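Long-range contacts in lysyl oxidase (Pichia pastoris, PDB 1W7C), which oxidatively deaminates primary amines, probably including lysine side chains of proteins, using a copper ion and a topaquinone built into its own chain: residues D34-T39 against T111-L116; T46-F51 against D135-A140; V55-T60 against T386-E391; T85-G90 against E98-G103. All coordinates share one frame; numbering follows the deposited sequence.

Contact 1: D34-T39 against T111-L116; sequences DLLHST and TTIEPL
Leu36 and Ile113 have the nearest CA atoms, 8.5 Å apart, where the last turns of helix 26-39 cross strand 112-115 at 77°. This is a helix laid on an antiparallel sheet, in the N2 domain of the copper amine oxidase family; the axes of the two short segments pass 10.4 Å apart, a gap bridged by side chains alone. Ile113 does most of the bridging. Its CG1 lies beside the backbone N (chi1 -54°) and the chain runs on extended, which carries CD1 to the helix, where it meets three residues. Leu35 reaches toward it tip to tip, CG standing 3.9 Å from Ile113 CD1, while Leu36 CD2 touches the same methyl at 4.2 Å. Leu35 also passes alongside Thr111 in the opposite direction, so that Leu35 CD2 comes to 3.9 Å from Thr111 CG2. The hydroxyl of Thr111 is engaged within its own loop, with Pro104 O and Ser108 N, which leaves the methyl for the leucine. Val102 of strand 96-103 packs on both Leu35 and Thr111 and extends the apolar patch into the sheet. At the helix end Thr39 meets the isoleucine tip to tip, Thr39 OG1 lying 3.6 Å from Ile113 CD1. That hydroxyl is held in place by donating its proton back along the helix, Thr39 OG1 to Leu35 O at 2.7 Å.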
loop_
_atom_site.group_PDB
_atom_site.type_symbol
_atom_site.label_atom_id
_atom_site.label_comp_id
_atom_site.label_asym_id
_atom_site.label_seq_id
_atom_site.Cartn_x
_atom_site.Cartn_y
_atom_site.Cartn_z
ATOM N N ASP A 34 5.609 32.452 -35.076
ATOM C CA ASP A 34 5.880 33.489 -36.078
ATOM C C ASP A 34 6.508 32.860 -37.327
ATOM O O ASP A 34 6.148 33.201 -38.463
ATOM C CB ASP A 34 6.805 34.581 -35.520
ATOM C CG ASP A 34 6.120 35.518 -34.521
ATOM O OD1 ASP A 34 4.868 35.522 -34.356
ATOM O OD2 ASP A 34 6.796 36.322 -33.849
ATOM N N LEU A 35 7.442 31.934 -37.121
ATOM C CA LEU A 35 8.134 31.290 -38.249
ATOM C C LEU A 35 7.191 30.381 -39.017
ATOM O O LEU A 35 7.243 30.330 -40.246
ATOM C CB LEU A 35 9.362 30.522 -37.772
ATOM C CG LEU A 35 10.252 29.908 -38.859
ATOM C CD1 LEU A 35 10.740 30.963 -39.833
ATOM C CD2 LEU A 35 11.420 29.161 -38.222
ATOM N N LEU A 36 6.307 29.696 -38.307
ATOM C CA LEU A 36 5.305 28.871 -38.961
ATOM C C LEU A 36 4.397 29.763 -39.818
ATOM O O LEU A 36 4.093 29.402 -40.959
ATOM C CB LEU A 36 4.500 28.058 -37.939
ATOM C CG LEU A 36 5.266 26.935 -37.258
ATOM C CD1 LEU A 36 4.428 26.370 -36.156
ATOM C CD2 LEU A 36 5.630 25.815 -38.227
ATOM N N HIS A 37 4.008 30.918 -39.283
ATOM C CA HIS A 37 3.118 31.829 -40.011
ATOM C C HIS A 37 3.781 32.409 -41.269
ATOM O O HIS A 37 3.084 32.732 -42.245
ATOM C CB HIS A 37 2.627 32.971 -39.110
ATOM C CG HIS A 37 1.338 32.693 -38.408
ATOM N ND1 HIS A 37 0.111 32.958 -38.981
ATOM C CD2 HIS A 37 1.077 32.154 -37.189
ATOM C CE1 HIS A 37 -0.847 32.627 -38.134
ATOM N NE2 HIS A 37 -0.287 32.146 -37.036
ATOM N N SER A 38 5.103 32.576 -41.245
ATOM C CA SER A 38 5.811 33.138 -42.397
ATOM C C SER A 38 6.160 32.054 -43.431
ATOM O O SER A 38 6.396 32.344 -44.585
ATOM C CB SER A 38 7.042 33.940 -41.954
ATOM O OG SER A 38 8.058 33.106 -41.458
ATOM N N THR A 39 6.140 30.795 -43.015
ATOM C CA THR A 39 6.534 29.680 -43.871
ATOM C C THR A 39 5.343 29.042 -44.602
ATOM O O THR A 39 5.464 28.612 -45.749
ATOM C CB THR A 39 7.248 28.621 -42.994
ATOM O OG1 THR A 39 8.422 29.211 -42.399
ATOM C CG2 THR A 39 7.762 27.467 -43.862
ATOM N N THR A 111 18.178 28.136 -38.295
ATOM C CA THR A 111 16.924 27.471 -37.954
ATOM C C THR A 111 16.246 26.912 -39.173
ATOM O O THR A 111 16.119 27.588 -40.202
ATOM C CB THR A 111 15.972 28.439 -37.268
ATOM O OG1 THR A 111 16.606 28.971 -36.115
ATOM C CG2 THR A 111 14.729 27.739 -36.743
ATOM N N THR A 112 15.761 25.688 -39.039
ATOM C CA THR A 112 14.998 25.036 -40.073
ATOM C C THR A 112 13.700 24.456 -39.541
ATOM O O THR A 112 13.485 24.341 -38.331
ATOM C CB THR A 112 15.812 23.901 -40.715
ATOM O OG1 THR A 112 16.119 22.895 -39.734
ATOM C CG2 THR A 112 17.184 24.407 -41.227
ATOM N N ILE A 113 12.847 24.102 -40.481
ATOM C CA ILE A 113 11.642 23.331 -40.215
ATOM C C ILE A 113 11.698 22.045 -41.022
ATOM O O ILE A 113 11.836 22.092 -42.248
ATOM C CB ILE A 113 10.397 24.127 -40.607
ATOM C CG1 ILE A 113 10.387 25.504 -39.912
ATOM C CG2 ILE A 113 9.147 23.311 -40.307
ATOM C CD1 ILE A 113 9.240 26.416 -40.345
ATOM N N GLU A 114 11.613 20.900 -40.332
ATOM C CA GLU A 114 11.739 19.597 -40.966
ATOM C C GLU A 114 10.649 18.662 -40.474
ATOM O O GLU A 114 10.244 18.755 -39.325
ATOM C CB GLU A 114 13.085 18.953 -40.610
ATOM C CG GLU A 114 14.321 19.791 -40.919
ATOM C CD GLU A 114 15.577 19.210 -40.292
ATOM O OE1 GLU A 114 15.482 18.155 -39.612
ATOM O OE2 GLU A 114 16.658 19.809 -40.471
ATOM N N PRO A 115 10.214 17.715 -41.302
ATOM C CA PRO A 115 9.365 16.633 -40.803
ATOM C C PRO A 115 10.025 15.927 -39.611
ATOM O O PRO A 115 11.229 15.709 -39.585
ATOM C CB PRO A 115 9.221 15.700 -42.012
ATOM C CG PRO A 115 9.518 16.526 -43.194
ATOM C CD PRO A 115 10.504 17.557 -42.738
ATOM N N LEU A 116 9.207 15.588 -38.628
ATOM C CA LEU A 116 9.659 14.993 -37.374
ATOM C C LEU A 116 8.953 13.677 -37.142
ATOM O O LEU A 116 7.713 13.634 -37.058
ATOM C CB LEU A 116 9.362 15.949 -36.230
ATOM C CG LEU A 116 9.712 15.503 -34.832
ATOM C CD1 LEU A 116 11.185 15.152 -34.692
ATOM C CD2 LEU A 116 9.345 16.619 -33.864
#

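Contact 2: T46-F51 against D135-A140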
loop_
_atom_site.group_PDB
_atom_site.type_symbol
_atom_site.label_atom_id
_atom_site.label_comp_id
_atom_site.label_asym_id
_atom_site.label_seq_id
_atom_site.Cartn_x
_atom_site.Cartn_y
_atom_site.Cartn_z
ATOM N N THR A 46 -9.773 29.768 -34.633
ATOM C CA THR A 46 -11.164 30.242 -34.572
ATOM C C THR A 46 -11.816 30.472 -35.954
ATOM O O THR A 46 -13.030 30.613 -36.041
ATOM C CB THR A 46 -11.290 31.522 -33.699
ATOM O OG1 THR A 46 -10.300 32.498 -34.070
ATOM C CG2 THR A 46 -11.006 31.209 -32.222
ATOM N N LYS A 47 -11.012 30.484 -37.018
ATOM C CA LYS A 47 -11.511 30.660 -38.379
ATOM C C LYS A 47 -11.283 29.436 -39.271
ATOM O O LYS A 47 -11.592 29.459 -40.451
ATOM C CB LYS A 47 -10.829 31.889 -39.005
ATOM C CG LYS A 47 -11.095 33.195 -38.241
ATOM C CD LYS A 47 -10.309 34.358 -38.809
ATOM C CE LYS A 47 -10.554 35.659 -38.030
ATOM N NZ LYS A 47 -9.607 36.731 -38.448
ATOM N N ALA A 48 -10.769 28.365 -38.677
ATOM C CA ALA A 48 -10.287 27.210 -39.392
ATOM C C ALA A 48 -11.371 26.154 -39.610
ATOM O O ALA A 48 -12.325 26.042 -38.840
ATOM C CB ALA A 48 -9.085 26.593 -38.647
ATOM N N ASP A 49 -11.201 25.384 -40.676
ATOM C CA ASP A 49 -11.999 24.191 -40.927
ATOM C C ASP A 49 -11.076 23.085 -41.456
ATOM O O ASP A 49 -9.861 23.237 -41.433
ATOM C CB ASP A 49 -13.202 24.510 -41.852
ATOM C CG ASP A 49 -12.810 24.931 -43.249
ATOM O OD1 ASP A 49 -11.717 24.597 -43.745
ATOM O OD2 ASP A 49 -13.597 25.578 -43.959
ATOM N N PHE A 50 -11.649 21.979 -41.925
ATOM C CA PHE A 50 -10.859 20.827 -42.351
ATOM C C PHE A 50 -10.006 21.084 -43.605
ATOM O O PHE A 50 -9.192 20.231 -43.991
ATOM C CB PHE A 50 -11.770 19.623 -42.648
ATOM C CG PHE A 50 -12.539 19.068 -41.460
ATOM C CD1 PHE A 50 -13.800 18.527 -41.673
ATOM C CD2 PHE A 50 -12.011 19.007 -40.173
ATOM C CE1 PHE A 50 -14.539 17.970 -40.632
ATOM C CE2 PHE A 50 -12.743 18.453 -39.118
ATOM C CZ PHE A 50 -13.994 17.905 -39.358
ATOM N N PHE A 51 -10.195 22.237 -44.244
ATOM C CA PHE A 51 -9.473 22.561 -45.467
ATOM C C PHE A 51 -8.450 23.673 -45.249
ATOM O O PHE A 51 -7.728 24.064 -46.176
ATOM C CB PHE A 51 -10.476 22.917 -46.565
ATOM C CG PHE A 51 -11.408 21.785 -46.887
ATOM C CD1 PHE A 51 -12.654 21.712 -46.273
ATOM C CD2 PHE A 51 -11.011 20.738 -47.727
ATOM C CE1 PHE A 51 -13.517 20.667 -46.534
ATOM C CE2 PHE A 51 -11.858 19.666 -47.972
ATOM C CZ PHE A 51 -13.117 19.631 -47.385
ATOM N N ASP A 135 -9.586 17.159 -32.410
ATOM C CA ASP A 135 -9.195 18.504 -32.099
ATOM C C ASP A 135 -10.424 19.404 -32.050
ATOM O O ASP A 135 -11.552 18.946 -32.231
ATOM C CB ASP A 135 -8.088 19.039 -33.032
ATOM C CG ASP A 135 -8.539 19.317 -34.422
ATOM O OD1 ASP A 135 -7.671 19.865 -35.161
ATOM O OD2 ASP A 135 -9.657 18.961 -34.886
ATOM N N ARG A 136 -10.211 20.684 -31.805
ATOM C CA ARG A 136 -11.327 21.622 -31.625
ATOM C C ARG A 136 -12.196 21.656 -32.881
ATOM O O ARG A 136 -13.415 21.760 -32.796
ATOM C CB ARG A 136 -10.832 23.020 -31.305
ATOM C CG ARG A 136 -10.313 23.134 -29.911
ATOM C CD ARG A 136 -9.952 24.524 -29.488
ATOM N NE ARG A 136 -9.491 24.493 -28.106
ATOM C CZ ARG A 136 -8.869 25.482 -27.496
ATOM N NH1 ARG A 136 -8.652 26.634 -28.117
ATOM N NH2 ARG A 136 -8.490 25.325 -26.233
ATOM N N ILE A 137 -11.553 21.571 -34.033
ATOM C CA ILE A 137 -12.247 21.653 -35.331
ATOM C C ILE A 137 -13.116 20.412 -35.574
ATOM O O ILE A 137 -14.299 20.526 -35.923
ATOM C CB ILE A 137 -11.208 21.885 -36.466
ATOM C CG1 ILE A 137 -10.406 23.187 -36.241
ATOM C CG2 ILE A 137 -11.905 21.897 -37.827
ATOM C CD1 ILE A 137 -11.234 24.371 -35.891
ATOM N N LYS A 138 -12.554 19.230 -35.340
ATOM C CA LYS A 138 -13.317 17.997 -35.508
ATOM C C LYS A 138 -14.425 17.869 -34.463
ATOM O O LYS A 138 -15.516 17.405 -34.797
ATOM C CB LYS A 138 -12.414 16.765 -35.487
ATOM C CG LYS A 138 -13.135 15.479 -35.828
ATOM C CD LYS A 138 -12.185 14.417 -36.340
ATOM C CE LYS A 138 -11.901 14.568 -37.829
ATOM N NZ LYS A 138 -10.752 13.724 -38.322
ATOM N N SER A 139 -14.154 18.261 -33.218
ATOM C CA SER A 139 -15.194 18.254 -32.168
ATOM C C SER A 139 -16.381 19.129 -32.554
ATOM O O SER A 139 -17.536 18.741 -32.381
ATOM C CB SER A 139 -14.609 18.728 -30.846
ATOM O OG SER A 139 -13.737 17.732 -30.381
ATOM N N ALA A 140 -16.089 20.305 -33.083
ATOM C CA ALA A 140 -17.141 21.239 -33.472
ATOM C C ALA A 140 -17.963 20.696 -34.642
ATOM O O ALA A 140 -19.180 20.816 -34.655
ATOM C CB ALA A 140 -16.553 22.614 -33.827
#
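The first turn of helix 136-150, N-capped by Asp135, packs through Ile137 and Lys138 against Ala48, Asp49 and Phe50 of a loop that contains an Asx turn. The cap is nearly straight: Lys138 N donates to Asp135 OD2 at 2.9 Å, with an angle of 167° at the hydrogen. Asp135 OD1 is bonded to Tyr54 OH, so both carboxylate oxygens have partners. Ile137 meets the loop with both of its branches. Its CG1 branch is bent (chi2 -47°), turning the tip so that Ile137 CD1 lies 3.6 Å from Ala48 O. The other branch, Ile137 CG2, approaches the ring obliquely, 3.7 Å from Phe50 CD2, as the two side chains slide past each other. Beyond it the ring presents its edge to the helix backbone, with Phe50 CE2 3.7 Å from Lys138 CA and that carbon close to the ring plane. Phe129 joins both sides, meeting Phe50 edge-to-face and Lys138 in a cation-pi contact. With an alanine in place of Phe50, Ile137 CG2 would lose its aromatic neighbour, and a gap would probably open between loop and helix beside Phe129. The loop's own bend is fixed where Phe51 N donates to Asp49 OD1 at 2.9 Å. Such a bond, from a backbone N two residues on to an aspartate carboxylate, defines the Asx turn, just as Asp135 shows the classic aspartate N-cap.

Contact 3: V55-T60 against T386-E391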
loop_
_atom_site.group_PDB
_atom_site.type_symbol
_atom_site.label_atom_id
_atom_site.label_comp_id
_atom_site.label_asym_id
_atom_site.label_seq_id
_atom_site.Cartn_x
_atom_site.Cartn_y
_atom_site.Cartn_z
ATOM N N VAL A 55 -2.103 25.650 -36.546
ATOM C CA VAL A 55 -1.162 25.088 -35.592
ATOM C C VAL A 55 -1.891 24.553 -34.344
ATOM O O VAL A 55 -2.700 25.262 -33.720
ATOM C CB VAL A 55 -0.109 26.161 -35.178
ATOM C CG1 VAL A 55 0.896 25.616 -34.153
ATOM C CG2 VAL A 55 0.635 26.665 -36.404
ATOM N N LEU A 56 -1.562 23.332 -33.949
ATOM C CA LEU A 56 -2.107 22.779 -32.701
ATOM C C LEU A 56 -1.197 22.999 -31.501
ATOM O O LEU A 56 -1.612 23.583 -30.507
ATOM C CB LEU A 56 -2.402 21.272 -32.817
ATOM C CG LEU A 56 -3.614 20.820 -33.583
ATOM C CD1 LEU A 56 -3.310 20.828 -35.066
ATOM C CD2 LEU A 56 -4.017 19.416 -33.105
ATOM N N TRP A 57 0.027 22.476 -31.620
ATOM C CA TRP A 57 0.945 22.334 -30.492
ATOM C C TRP A 57 2.345 22.828 -30.846
ATOM O O TRP A 57 2.784 22.702 -31.997
ATOM C CB TRP A 57 1.019 20.866 -30.068
ATOM C CG TRP A 57 -0.265 20.357 -29.523
ATOM C CD1 TRP A 57 -1.155 21.034 -28.725
ATOM C CD2 TRP A 57 -0.846 19.079 -29.775
ATOM N NE1 TRP A 57 -2.237 20.236 -28.452
ATOM C CE2 TRP A 57 -2.066 19.028 -29.073
ATOM C CE3 TRP A 57 -0.447 17.950 -30.514
ATOM C CZ2 TRP A 57 -2.912 17.912 -29.111
ATOM C CZ3 TRP A 57 -1.286 16.836 -30.548
ATOM C CH2 TRP A 57 -2.501 16.826 -29.847
ATOM N N ILE A 58 3.000 23.430 -29.858
ATOM C CA ILE A 58 4.387 23.864 -29.930
ATOM C C ILE A 58 5.012 23.626 -28.561
ATOM O O ILE A 58 4.585 24.238 -27.587
ATOM C CB ILE A 58 4.521 25.369 -30.264
ATOM C CG1 ILE A 58 3.857 25.710 -31.595
ATOM C CG2 ILE A 58 5.997 25.737 -30.275
ATOM C CD1 ILE A 58 3.809 27.205 -31.903
ATOM N N GLU A 59 5.960 22.692 -28.502
ATOM C CA GLU A 59 6.566 22.322 -27.230
ATOM C C GLU A 59 8.033 21.948 -27.374
ATOM O O GLU A 59 8.539 21.762 -28.475
ATOM C CB GLU A 59 5.806 21.176 -26.566
ATOM C CG GLU A 59 5.939 19.864 -27.302
ATOM C CD GLU A 59 5.543 18.643 -26.484
ATOM O OE1 GLU A 59 5.214 18.776 -25.285
ATOM O OE2 GLU A 59 5.596 17.547 -27.082
ATOM N N THR A 60 8.712 21.815 -26.230
ATOM C CA THR A 60 10.103 21.379 -26.243
ATOM C C THR A 60 10.248 19.979 -26.811
ATOM O O THR A 60 9.539 19.068 -26.387
ATOM C CB THR A 60 10.645 21.404 -24.842
ATOM O OG1 THR A 60 10.605 22.756 -24.365
ATOM C CG2 THR A 60 12.107 20.952 -24.799
ATOM N N THR A 386 1.748 25.609 -21.014
ATOM C CA THR A 386 1.538 24.838 -22.225
ATOM C C THR A 386 1.170 25.823 -23.338
ATOM O O THR A 386 0.874 26.992 -23.092
ATOM C CB THR A 386 0.383 23.822 -22.073
ATOM O OG1 THR A 386 -0.792 24.530 -21.659
ATOM C CG2 THR A 386 0.687 22.761 -21.004
ATOM N N PHE A 387 1.112 25.306 -24.550
ATOM C CA PHE A 387 0.616 26.044 -25.718
ATOM C C PHE A 387 -0.362 25.187 -26.493
ATOM O O PHE A 387 -0.048 24.048 -26.844
ATOM C CB PHE A 387 1.772 26.476 -26.647
ATOM C CG PHE A 387 1.294 27.160 -27.900
ATOM C CD1 PHE A 387 1.040 26.448 -29.048
ATOM C CD2 PHE A 387 1.019 28.517 -27.878
ATOM C CE1 PHE A 387 0.563 27.094 -30.183
ATOM C CE2 PHE A 387 0.557 29.165 -28.995
ATOM C CZ PHE A 387 0.319 28.451 -30.144
ATOM N N GLU A 388 -1.549 25.702 -26.751
ATOM C CA GLU A 388 -2.494 24.987 -27.640
ATOM C C GLU A 388 -3.300 25.993 -28.434
ATOM O O GLU A 388 -3.791 26.962 -27.883
ATOM C CB GLU A 388 -3.461 24.093 -26.874
ATOM C CG GLU A 388 -2.799 23.111 -25.942
ATOM C CD GLU A 388 -3.769 22.076 -25.426
ATOM O OE1 GLU A 388 -4.016 21.051 -26.156
ATOM O OE2 GLU A 388 -4.254 22.263 -24.277
ATOM N N TYR A 389 -3.453 25.743 -29.730
ATOM C CA TYR A 389 -4.419 26.468 -30.565
ATOM C C TYR A 389 -4.320 27.967 -30.348
ATOM O O TYR A 389 -5.290 28.635 -29.919
ATOM C CB TYR A 389 -5.842 26.051 -30.239
ATOM C CG TYR A 389 -6.165 24.592 -30.333
ATOM C CD1 TYR A 389 -6.349 23.969 -31.567
ATOM C CD2 TYR A 389 -6.369 23.844 -29.187
ATOM C CE1 TYR A 389 -6.692 22.630 -31.639
ATOM C CE2 TYR A 389 -6.705 22.518 -29.245
ATOM C CZ TYR A 389 -6.864 21.909 -30.464
ATOM O OH TYR A 389 -7.213 20.589 -30.498
ATOM N N ASP A 390 -3.139 28.481 -30.616
ATOM C CA ASP A 390 -2.886 29.917 -30.682
ATOM C C ASP A 390 -2.718 30.627 -29.327
ATOM O O ASP A 390 -2.474 31.819 -29.314
ATOM C CB ASP A 390 -3.967 30.631 -31.518
ATOM C CG ASP A 390 -3.995 30.170 -32.988
ATOM O OD1 ASP A 390 -5.064 30.341 -33.640
ATOM O OD2 ASP A 390 -3.000 29.655 -33.574
ATOM N N GLU A 391 -2.818 29.908 -28.200
ATOM C CA GLU A 391 -2.711 30.521 -26.890
ATOM C C GLU A 391 -1.676 29.841 -25.978
ATOM O O GLU A 391 -1.567 28.614 -25.925
ATOM C CB GLU A 391 -4.084 30.572 -26.223
ATOM C CG GLU A 391 -5.076 31.439 -27.002
ATOM C CD GLU A 391 -6.457 31.424 -26.396
ATOM O OE1 GLU A 391 -7.084 30.348 -26.406
ATOM O OE2 GLU A 391 -6.906 32.487 -25.916
HETATM O O HOH W 1 -3.218 28.374 -36.165
HETATM O O HOH W 2 -1.558 27.675 -32.582
HETATM O O HOH W 3 1.890 22.253 -27.256
#
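An edge strand of the N2 domain, 53-61, meets the tip of a beta hairpin of the enzyme domain through Leu56, Trp57, Phe387 and Tyr389. The backbones join where Tyr389 N donates to Leu56 O at 2.9 Å, the angle at the hydrogen being 165°. Trp57 and Glu388 run side by side in the same direction, and the indole donates from its edge, Trp57 NE1 to Glu388 OE1 at 3.0 Å. The carboxylate is met on its anti side, with its plane turned 29° from the ring. Glu388 OE1 also forms a salt bridge with Arg315, and Asn365 bonds Glu388 OE2, so the carboxylate is tied at both oxygens. The hairpin reverses in a type I' turn from Glu388 to Glu391, while the strand has a classic beta bulge at Leu56 and Trp57, both of which face Val86. Phe387, its CG anti to the backbone N (chi1 176°), turns its ring toward Ile58 and Val55, crossing the isoleucine at a slant, with Phe387 CE1 3.7 Å from Ile58 CD1. Val55 CG1 comes to the edge of that ring. Leu56 CG lies 4.1 Å from Tyr389 CE1, the two side chains pointing the same way. Two waters bridge the backbone of Val55 and Asp390: water 1 accepts from Val55 N and donates to Asp390 OD2, and water 2 donates both to Val55 O and, at 2.6 Å, to Asp390 OD2. Asp390 OD1 is bonded to Val45 N.

Contact 4: T85-G90 against E98-G103; sequences TVVYFG and EELKVG
Phe89 lies across Glu98 and Leu100 on one face of a twisted beta hairpin, strands 82-89 and 96-103, whose short segments run antiparallel at 137°. From CB, the phenylalanine places its CG beside the backbone N (chi1 -69°), and the ring swings over toward the partner strand. CD1 comes first, 4.2 Å from Glu98 CB. Next along the rim, CE1 is shared between Glu98 CB and Leu100 CD1, and at the tip Phe89 CZ lies 4.2 Å from Leu100 CD1; both partners sit at the ring edge, near its plane. One ring face is backed by Val87 CG1, placed toward the rim 3.5 Å above the plane, while Tyr40 meets the ring edge-to-face. With an alanine in place of Phe89, Val87 CG1 would lose the ring face it packs on and Leu100 CD1 the ring edge, and Tyr40 would probably be left without this edge-to-face partner. The backbone register is set by two hydrogen-bonded pairs, Thr85 with Leu100 and Val87 with Glu98, flanking the non-hydrogen-bonded pair Val86 and Glu99. In the second of them Glu98 N donates to Val87 O at 2.8 Å, almost straight at 170°. On the other face Val86 and Glu99 lie side by side, and the glutamate carboxylate continues to Arg84, Tyr119 and Asn120. At the far end Leu100 O receives Thr85 N at 2.8 Å.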
loop_
_atom_site.group_PDB
_atom_site.type_symbol
_atom_site.label_atom_id
_atom_site.label_comp_id
_atom_site.label_asym_id
_atom_site.label_seq_id
_atom_site.Cartn_x
_atom_site.Cartn_y
_atom_site.Cartn_z
ATOM N N THR A 85 6.490 20.743 -33.122
ATOM C CA THR A 85 5.197 21.373 -33.440
ATOM C C THR A 85 4.327 20.384 -34.169
ATOM O O THR A 85 4.800 19.466 -34.825
ATOM C CB THR A 85 5.427 22.643 -34.297
ATOM O OG1 THR A 85 5.894 22.277 -35.613
ATOM C CG2 THR A 85 6.549 23.532 -33.694
ATOM N N VAL A 86 3.032 20.513 -33.980
ATOM C CA VAL A 86 2.071 19.712 -34.715
ATOM C C VAL A 86 1.145 20.722 -35.398
ATOM O O VAL A 86 0.538 21.586 -34.730
ATOM C CB VAL A 86 1.287 18.740 -33.809
ATOM C CG1 VAL A 86 0.350 17.886 -34.639
ATOM C CG2 VAL A 86 2.263 17.884 -32.957
ATOM N N VAL A 87 1.028 20.570 -36.727
ATOM C CA VAL A 87 0.306 21.492 -37.583
ATOM C C VAL A 87 -0.659 20.641 -38.411
ATOM O O VAL A 87 -0.279 19.620 -38.991
ATOM C CB VAL A 87 1.267 22.271 -38.502
ATOM C CG1 VAL A 87 0.514 23.219 -39.440
ATOM C CG2 VAL A 87 2.323 23.016 -37.676
ATOM N N TYR A 88 -1.912 21.073 -38.478
ATOM C CA TYR A 88 -2.844 20.475 -39.421
ATOM C C TYR A 88 -2.704 21.146 -40.769
ATOM O O TYR A 88 -2.749 22.365 -40.860
ATOM C CB TYR A 88 -4.283 20.594 -38.932
ATOM C CG TYR A 88 -5.236 19.990 -39.929
ATOM C CD1 TYR A 88 -5.367 18.608 -40.051
ATOM C CD2 TYR A 88 -5.943 20.794 -40.823
ATOM C CE1 TYR A 88 -6.205 18.052 -40.992
ATOM C CE2 TYR A 88 -6.787 20.228 -41.750
ATOM C CZ TYR A 88 -6.902 18.866 -41.844
ATOM O OH TYR A 88 -7.762 18.298 -42.752
ATOM N N PHE A 89 -2.496 20.331 -41.791
ATOM C CA PHE A 89 -2.494 20.797 -43.177
ATOM C C PHE A 89 -3.696 20.276 -43.948
ATOM O O PHE A 89 -3.768 19.072 -44.263
ATOM C CB PHE A 89 -1.221 20.364 -43.893
ATOM C CG PHE A 89 0.016 21.055 -43.387
ATOM C CD1 PHE A 89 0.834 20.433 -42.465
ATOM C CD2 PHE A 89 0.333 22.339 -43.792
ATOM C CE1 PHE A 89 1.954 21.054 -41.981
ATOM C CE2 PHE A 89 1.474 22.966 -43.322
ATOM C CZ PHE A 89 2.291 22.310 -42.415
ATOM N N GLY A 90 -4.595 21.203 -44.309
ATOM C CA GLY A 90 -5.768 20.890 -45.091
ATOM C C GLY A 90 -5.740 21.443 -46.503
ATOM O O GLY A 90 -6.636 21.155 -47.264
ATOM N N GLU A 98 0.771 17.026 -39.312
ATOM C CA GLU A 98 2.173 16.711 -39.428
ATOM C C GLU A 98 2.951 17.263 -38.252
ATOM O O GLU A 98 2.742 18.400 -37.818
ATOM C CB GLU A 98 2.781 17.167 -40.761
ATOM C CG GLU A 98 4.172 16.528 -40.986
ATOM C CD GLU A 98 4.718 16.667 -42.383
ATOM O OE1 GLU A 98 4.245 17.551 -43.125
ATOM O OE2 GLU A 98 5.686 15.924 -42.705
ATOM N N GLU A 99 3.853 16.427 -37.741
ATOM C CA GLU A 99 4.789 16.836 -36.719
ATOM C C GLU A 99 6.030 17.373 -37.434
ATOM O O GLU A 99 6.555 16.727 -38.372
ATOM C CB GLU A 99 5.127 15.628 -35.826
ATOM C CG GLU A 99 3.892 14.961 -35.245
ATOM C CD GLU A 99 4.179 13.904 -34.198
ATOM O OE1 GLU A 99 4.648 14.290 -33.098
ATOM O OE2 GLU A 99 3.943 12.731 -34.507
ATOM N N LEU A 100 6.475 18.539 -36.976
ATOM C CA LEU A 100 7.587 19.259 -37.534
ATOM C C LEU A 100 8.531 19.697 -36.416
ATOM O O LEU A 100 8.094 20.147 -35.371
ATOM C CB LEU A 100 7.093 20.509 -38.296
ATOM C CG LEU A 100 6.076 20.253 -39.423
ATOM C CD1 LEU A 100 5.536 21.599 -39.883
ATOM C CD2 LEU A 100 6.650 19.481 -40.570
ATOM N N LYS A 101 9.832 19.544 -36.668
ATOM C CA LYS A 101 10.885 20.040 -35.788
ATOM C C LYS A 101 11.261 21.439 -36.225
ATOM O O LYS A 101 11.529 21.667 -37.416
ATOM C CB LYS A 101 12.104 19.123 -35.856
ATOM C CG LYS A 101 13.315 19.580 -35.022
ATOM C CD LYS A 101 14.430 18.539 -35.128
ATOM C CE LYS A 101 15.818 19.143 -35.101
ATOM N NZ LYS A 101 16.864 18.100 -34.834
ATOM N N VAL A 102 11.249 22.368 -35.277
ATOM C CA VAL A 102 11.671 23.753 -35.533
ATOM C C VAL A 102 12.841 24.057 -34.625
ATOM O O VAL A 102 12.717 24.031 -33.411
ATOM C CB VAL A 102 10.559 24.787 -35.308
ATOM C CG1 VAL A 102 11.063 26.177 -35.674
ATOM C CG2 VAL A 102 9.299 24.426 -36.113
ATOM N N GLY A 103 13.988 24.314 -35.225
ATOM C CA GLY A 103 15.174 24.619 -34.462
ATOM C C GLY A 103 16.431 24.667 -35.308
ATOM O O GLY A 103 16.376 24.432 -36.508
#

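From the N terminus, helix 26-39 comes first, and contact 1 closes the loop from it to strand 112-115. Contact 2 starts in the loop that follows and closes on helix 136-150; contact 3 starts in strand 53-61 and closes far along the chain, at 386-391. These three cross pairwise, their segments alternating, whereas the short hairpin of contact 4 is nested inside all of them. Strands 53-61, 82-89, 96-103 and 112-115 follow one another across one sheet, so contact 4 sits between contacts 1 and 3, their centres 8 and 11 Å from its own. Contact 1 adds the helix, contact 2 ties the loop before strand 53-61 to helix 136-150, and contact 3 brings in the enzyme domain.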